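PDB 5JFQ: geranylgeranyl pyrophosphate synthase, which catalyses the successive addition of three isopentenyl diphosphates to dimethylallyl diphosphate, making geranylgeranyl diphosphate as its major product and some farnesyl diphosphate. Local coordinates for residues E30-A35 / G112-A117; E57-D62 / E299-S304. All coordinates share one frame; numbering follows the deposited sequence.

Interaction 1: E30-A35 / G112-A117; sequences EGLYRA and GDTLYA
Thr114 is met by Leu32 and Tyr33 where the short helix 30-36 packs on helix 105-123 in the all-helical fold of the trans-isoprenyl diphosphate synthases. Its CB points at the other helix, and its two branches take one partner each. The hydroxyl OG1 lies against the isobutyl end of Leu32, 3.7 Å from Leu32 CD2 and 3.9 Å from Leu32 CD1, while the methyl CG2 comes within 4.1 Å of Tyr33 CE2. The division follows from the threonine's first torsion (chi1 -62°), which sets OG1 beside its own backbone N and CG2 beside the carbonyl carbon. Leu32 reaches across with CG anti to the backbone N (chi1 178°), bringing both methyls to the hydroxyl. The tyrosine side chain crosses the threonine at about a right angle, and the methyl approaches its ring obliquely. No hydrogen bond joins the two segments, and the nearest alpha carbons, Leu32 CA and Thr114 CA, are 8.5 Å apart, so side chains alone bridge the gap.

The threonine's polar need is met within its own helix by a bond from OG1 to Leu110 O, a turn back. The second subunit lies close by: its Val145 packs on Tyr33 and its Cys148 on Thr114, and Tyr33 OH is hydrogen-bonded to OE2 of Glu149 of the second subunit.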
# COMPACT_ATOMS: atom_id res chain seq x y z
N GLU B 30 17.88 -5.25 -6.00
CA GLU B 30 17.40 -6.52 -6.55
C GLU B 30 16.73 -7.36 -5.48
O GLU B 30 15.76 -8.07 -5.77
CB GLU B 30 18.53 -7.31 -7.21
CG GLU B 30 19.90 -7.09 -6.65
CD GLU B 30 20.96 -7.82 -7.48
OE1 GLU B 30 20.63 -8.87 -8.09
OE2 GLU B 30 22.12 -7.32 -7.54
N GLY B 31 17.23 -7.30 -4.24
CA GLY B 31 16.55 -8.00 -3.17
C GLY B 31 15.07 -7.69 -3.13
O GLY B 31 14.23 -8.59 -3.16
N LEU B 32 14.73 -6.39 -3.15
CA LEU B 32 13.33 -5.99 -3.05
C LEU B 32 12.53 -6.43 -4.27
O LEU B 32 11.38 -6.88 -4.15
CB LEU B 32 13.25 -4.47 -2.87
CG LEU B 32 11.86 -3.86 -2.79
CD1 LEU B 32 11.07 -4.49 -1.63
CD2 LEU B 32 11.94 -2.33 -2.65
N TYR B 33 13.13 -6.33 -5.45
CA TYR B 33 12.38 -6.62 -6.66
C TYR B 33 12.35 -8.11 -6.97
O TYR B 33 11.37 -8.60 -7.56
CB TYR B 33 12.94 -5.80 -7.83
CG TYR B 33 12.48 -4.37 -7.77
CD1 TYR B 33 13.22 -3.40 -7.10
CD2 TYR B 33 11.26 -3.99 -8.32
CE1 TYR B 33 12.78 -2.09 -7.02
CE2 TYR B 33 10.81 -2.68 -8.25
CZ TYR B 33 11.57 -1.73 -7.60
OH TYR B 33 11.11 -0.43 -7.53
N ARG B 34 13.38 -8.86 -6.57
CA ARG B 34 13.31 -10.31 -6.68
C ARG B 34 12.09 -10.82 -5.92
O ARG B 34 11.33 -11.64 -6.43
CB ARG B 34 14.60 -10.92 -6.14
CG ARG B 34 15.11 -12.17 -6.86
CD ARG B 34 16.36 -12.71 -6.13
NE ARG B 34 17.39 -11.66 -5.98
CZ ARG B 34 18.24 -11.58 -4.96
NH1 ARG B 34 18.19 -12.47 -3.96
NH2 ARG B 34 19.14 -10.59 -4.93
N ALA B 35 11.87 -10.26 -4.73
CA ALA B 35 10.68 -10.58 -3.94
C ALA B 35 9.42 -10.05 -4.61
O ALA B 35 8.40 -10.75 -4.67
CB ALA B 35 10.83 -10.02 -2.53
N GLY B 112 5.15 -6.26 -1.30
CA GLY B 112 3.76 -5.92 -1.55
C GLY B 112 3.52 -4.42 -1.51
O GLY B 112 2.75 -3.88 -2.31
N ASP B 113 4.17 -3.71 -0.57
CA ASP B 113 4.06 -2.26 -0.53
C ASP B 113 4.51 -1.64 -1.85
O ASP B 113 3.98 -0.60 -2.26
CB ASP B 113 4.88 -1.67 0.60
CG ASP B 113 4.25 -1.86 1.95
OD1 ASP B 113 3.10 -2.34 2.03
OD2 ASP B 113 4.90 -1.52 2.96
N THR B 114 5.50 -2.26 -2.50
CA THR B 114 6.01 -1.78 -3.77
C THR B 114 5.04 -2.07 -4.90
O THR B 114 4.70 -1.19 -5.69
CB THR B 114 7.36 -2.43 -4.08
OG1 THR B 114 8.32 -2.09 -3.07
CG2 THR B 114 7.84 -1.98 -5.45
N LEU B 115 4.59 -3.32 -5.00
CA LEU B 115 3.52 -3.65 -5.93
C LEU B 115 2.33 -2.71 -5.74
O LEU B 115 1.75 -2.21 -6.71
CB LEU B 115 3.10 -5.11 -5.74
CG LEU B 115 4.15 -6.13 -6.23
CD1 LEU B 115 3.81 -7.57 -5.80
CD2 LEU B 115 4.34 -6.05 -7.76
N TYR B 116 1.98 -2.43 -4.48
CA TYR B 116 0.82 -1.60 -4.17
C TYR B 116 0.96 -0.22 -4.81
O TYR B 116 0.03 0.25 -5.48
CB TYR B 116 0.69 -1.47 -2.65
CG TYR B 116 -0.69 -1.26 -2.04
CD1 TYR B 116 -1.82 -0.95 -2.81
CD2 TYR B 116 -0.85 -1.37 -0.66
CE1 TYR B 116 -3.07 -0.75 -2.19
CE2 TYR B 116 -2.06 -1.17 -0.03
CZ TYR B 116 -3.17 -0.87 -0.78
OH TYR B 116 -4.34 -0.71 -0.06
N ALA B 117 2.09 0.45 -4.61
CA ALA B 117 2.31 1.73 -5.26
C ALA B 117 2.41 1.56 -6.77
O ALA B 117 1.85 2.37 -7.53
CB ALA B 117 3.57 2.41 -4.70

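Interaction 2: E57-D62 / E299-S304; sequences EALGED and EVIDES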
# COMPACT_ATOMS: atom_id res chain seq x y z
N GLU B 57 -13.60 -4.83 -24.33
CA GLU B 57 -14.08 -5.16 -25.67
C GLU B 57 -15.59 -5.34 -25.70
O GLU B 57 -16.23 -4.97 -26.69
CB GLU B 57 -13.38 -6.41 -26.16
CG GLU B 57 -13.64 -6.68 -27.61
CD GLU B 57 -12.96 -7.94 -28.06
OE1 GLU B 57 -12.40 -7.94 -29.18
OE2 GLU B 57 -12.99 -8.91 -27.28
N ALA B 58 -16.17 -5.90 -24.64
CA ALA B 58 -17.62 -5.97 -24.55
C ALA B 58 -18.25 -4.58 -24.58
O ALA B 58 -19.35 -4.41 -25.12
CB ALA B 58 -18.05 -6.70 -23.28
N LEU B 59 -17.58 -3.59 -24.00
CA LEU B 59 -18.08 -2.22 -24.14
C LEU B 59 -17.81 -1.66 -25.51
O LEU B 59 -18.14 -0.50 -25.78
CB LEU B 59 -17.44 -1.33 -23.08
CG LEU B 59 -17.98 -1.67 -21.70
CD1 LEU B 59 -17.26 -0.88 -20.63
CD2 LEU B 59 -19.46 -1.40 -21.66
N GLY B 60 -17.25 -2.48 -26.40
CA GLY B 60 -16.90 -2.01 -27.72
C GLY B 60 -15.85 -0.94 -27.65
O GLY B 60 -15.98 0.09 -28.33
N GLU B 61 -14.82 -1.14 -26.84
CA GLU B 61 -13.72 -0.20 -26.77
C GLU B 61 -12.46 -0.87 -27.29
O GLU B 61 -12.44 -2.06 -27.61
CB GLU B 61 -13.54 0.30 -25.35
CG GLU B 61 -14.64 1.24 -24.96
CD GLU B 61 -14.47 2.57 -25.64
OE1 GLU B 61 -13.35 2.83 -26.15
OE2 GLU B 61 -15.46 3.35 -25.67
N ASP B 62 -11.41 -0.08 -27.41
CA ASP B 62 -10.11 -0.64 -27.76
C ASP B 62 -9.55 -1.21 -26.47
O ASP B 62 -9.12 -0.48 -25.59
CB ASP B 62 -9.19 0.42 -28.35
CG ASP B 62 -7.96 -0.18 -28.98
OD1 ASP B 62 -7.49 -1.24 -28.51
OD2 ASP B 62 -7.47 0.41 -29.96
N GLU B 299 -26.47 -8.80 -18.71
CA GLU B 299 -27.40 -8.64 -19.82
C GLU B 299 -27.55 -7.19 -20.27
O GLU B 299 -27.85 -6.92 -21.44
CB GLU B 299 -28.76 -9.23 -19.41
CG GLU B 299 -29.92 -8.91 -20.32
CD GLU B 299 -31.19 -9.64 -19.90
OE1 GLU B 299 -31.14 -10.32 -18.85
OE2 GLU B 299 -32.21 -9.52 -20.62
N VAL B 300 -27.32 -6.24 -19.35
CA VAL B 300 -27.40 -4.82 -19.67
C VAL B 300 -26.43 -4.43 -20.78
O VAL B 300 -26.63 -3.41 -21.45
CB VAL B 300 -27.18 -4.04 -18.36
CG1 VAL B 300 -26.59 -2.66 -18.60
CG2 VAL B 300 -28.50 -3.95 -17.59
N ILE B 301 -25.42 -5.24 -21.03
CA ILE B 301 -24.46 -4.99 -22.09
C ILE B 301 -24.94 -5.65 -23.38
O ILE B 301 -25.61 -6.69 -23.34
CB ILE B 301 -23.06 -5.49 -21.68
CG1 ILE B 301 -22.49 -4.56 -20.62
CG2 ILE B 301 -22.12 -5.59 -22.89
CD1 ILE B 301 -20.99 -4.57 -20.56
N ASP B 302 -24.61 -5.05 -24.52
CA ASP B 302 -25.04 -5.57 -25.80
C ASP B 302 -24.46 -6.96 -26.03
O ASP B 302 -23.38 -7.30 -25.53
CB ASP B 302 -24.60 -4.64 -26.95
CG ASP B 302 -25.30 -3.29 -26.91
OD1 ASP B 302 -26.28 -3.15 -26.15
OD2 ASP B 302 -24.87 -2.38 -27.66
N GLU B 303 -25.18 -7.76 -26.82
CA GLU B 303 -24.70 -9.08 -27.22
C GLU B 303 -23.48 -8.94 -28.12
O GLU B 303 -23.41 -8.04 -28.96
CB GLU B 303 -25.81 -9.86 -27.92
N SER B 304 -22.53 -9.84 -27.94
CA SER B 304 -21.19 -9.73 -28.48
C SER B 304 -20.44 -11.03 -28.26
O SER B 304 -20.75 -11.77 -27.32
CB SER B 304 -20.44 -8.58 -27.81
OG SER B 304 -19.04 -8.83 -27.75
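Gly60 N donates to Glu57 O at 2.7 Å, closing the end of helix 47-58 just where Ala58 and Leu59 come up against Ile301. The bond belongs to a Schellman motif: Gly60 takes a positive phi (64°), and two backbone bonds run back into the last helical turn. The chain then departs toward Asp62.

Ile301 makes the close contacts from the loop 299-304, and its two branches go to different residues. Its CG2 methyl sits 3.7 Å from the backbone oxygen Ala58 O and 4.2 Å from the methyl Ala58 CB, lying against the last residue of the helix. The longer arm ends in CD1, which lies 3.7 Å from Leu59 CD2. A chi1 of -72° at Ile301 makes the split, holding CG1 beside the backbone N while CG2 stands anti to it. Leu59 starts out away from the loop, yet its CD2 swings back to meet the isoleucine, the two side chains crossing at about a right angle.

Farther along, Ser304 is the N-cap of helix 305-316, its OG taking weak hydrogen bonds from Ser306 N and Arg307 N. That helix flanks Ala58 through Ser306 and Leu310, and Glu57 OE2 is hydrogen-bonded to Ser306 OG. Leu59 and Ile301 both also pack on Leu201, so the loop between helices 280-298 and 305-316 touches both the end of helix 47-58 and helix 195-221.

The two contacts are centred about 35 Å apart, with about 21 Å between their nearest atoms, and they share no helix. Their segments alternate along the chain: 30-35 comes first, then 57-62, then 112-117 and finally 299-304, so the two spans interlock, sharing residues 57 to 117. Interaction 1 joins helix 30-36 to helix 105-123 beside the second subunit, and so belongs to the dimer's interface region. Interaction 2 touches no other chain and ties the end of helix 47-58 to the turn before helix 305-316, near the end of the chain. Both lie away from the probable substrate and magnesium sites and join different parts of the helical fold, one at the subunit interface and one within a single subunit.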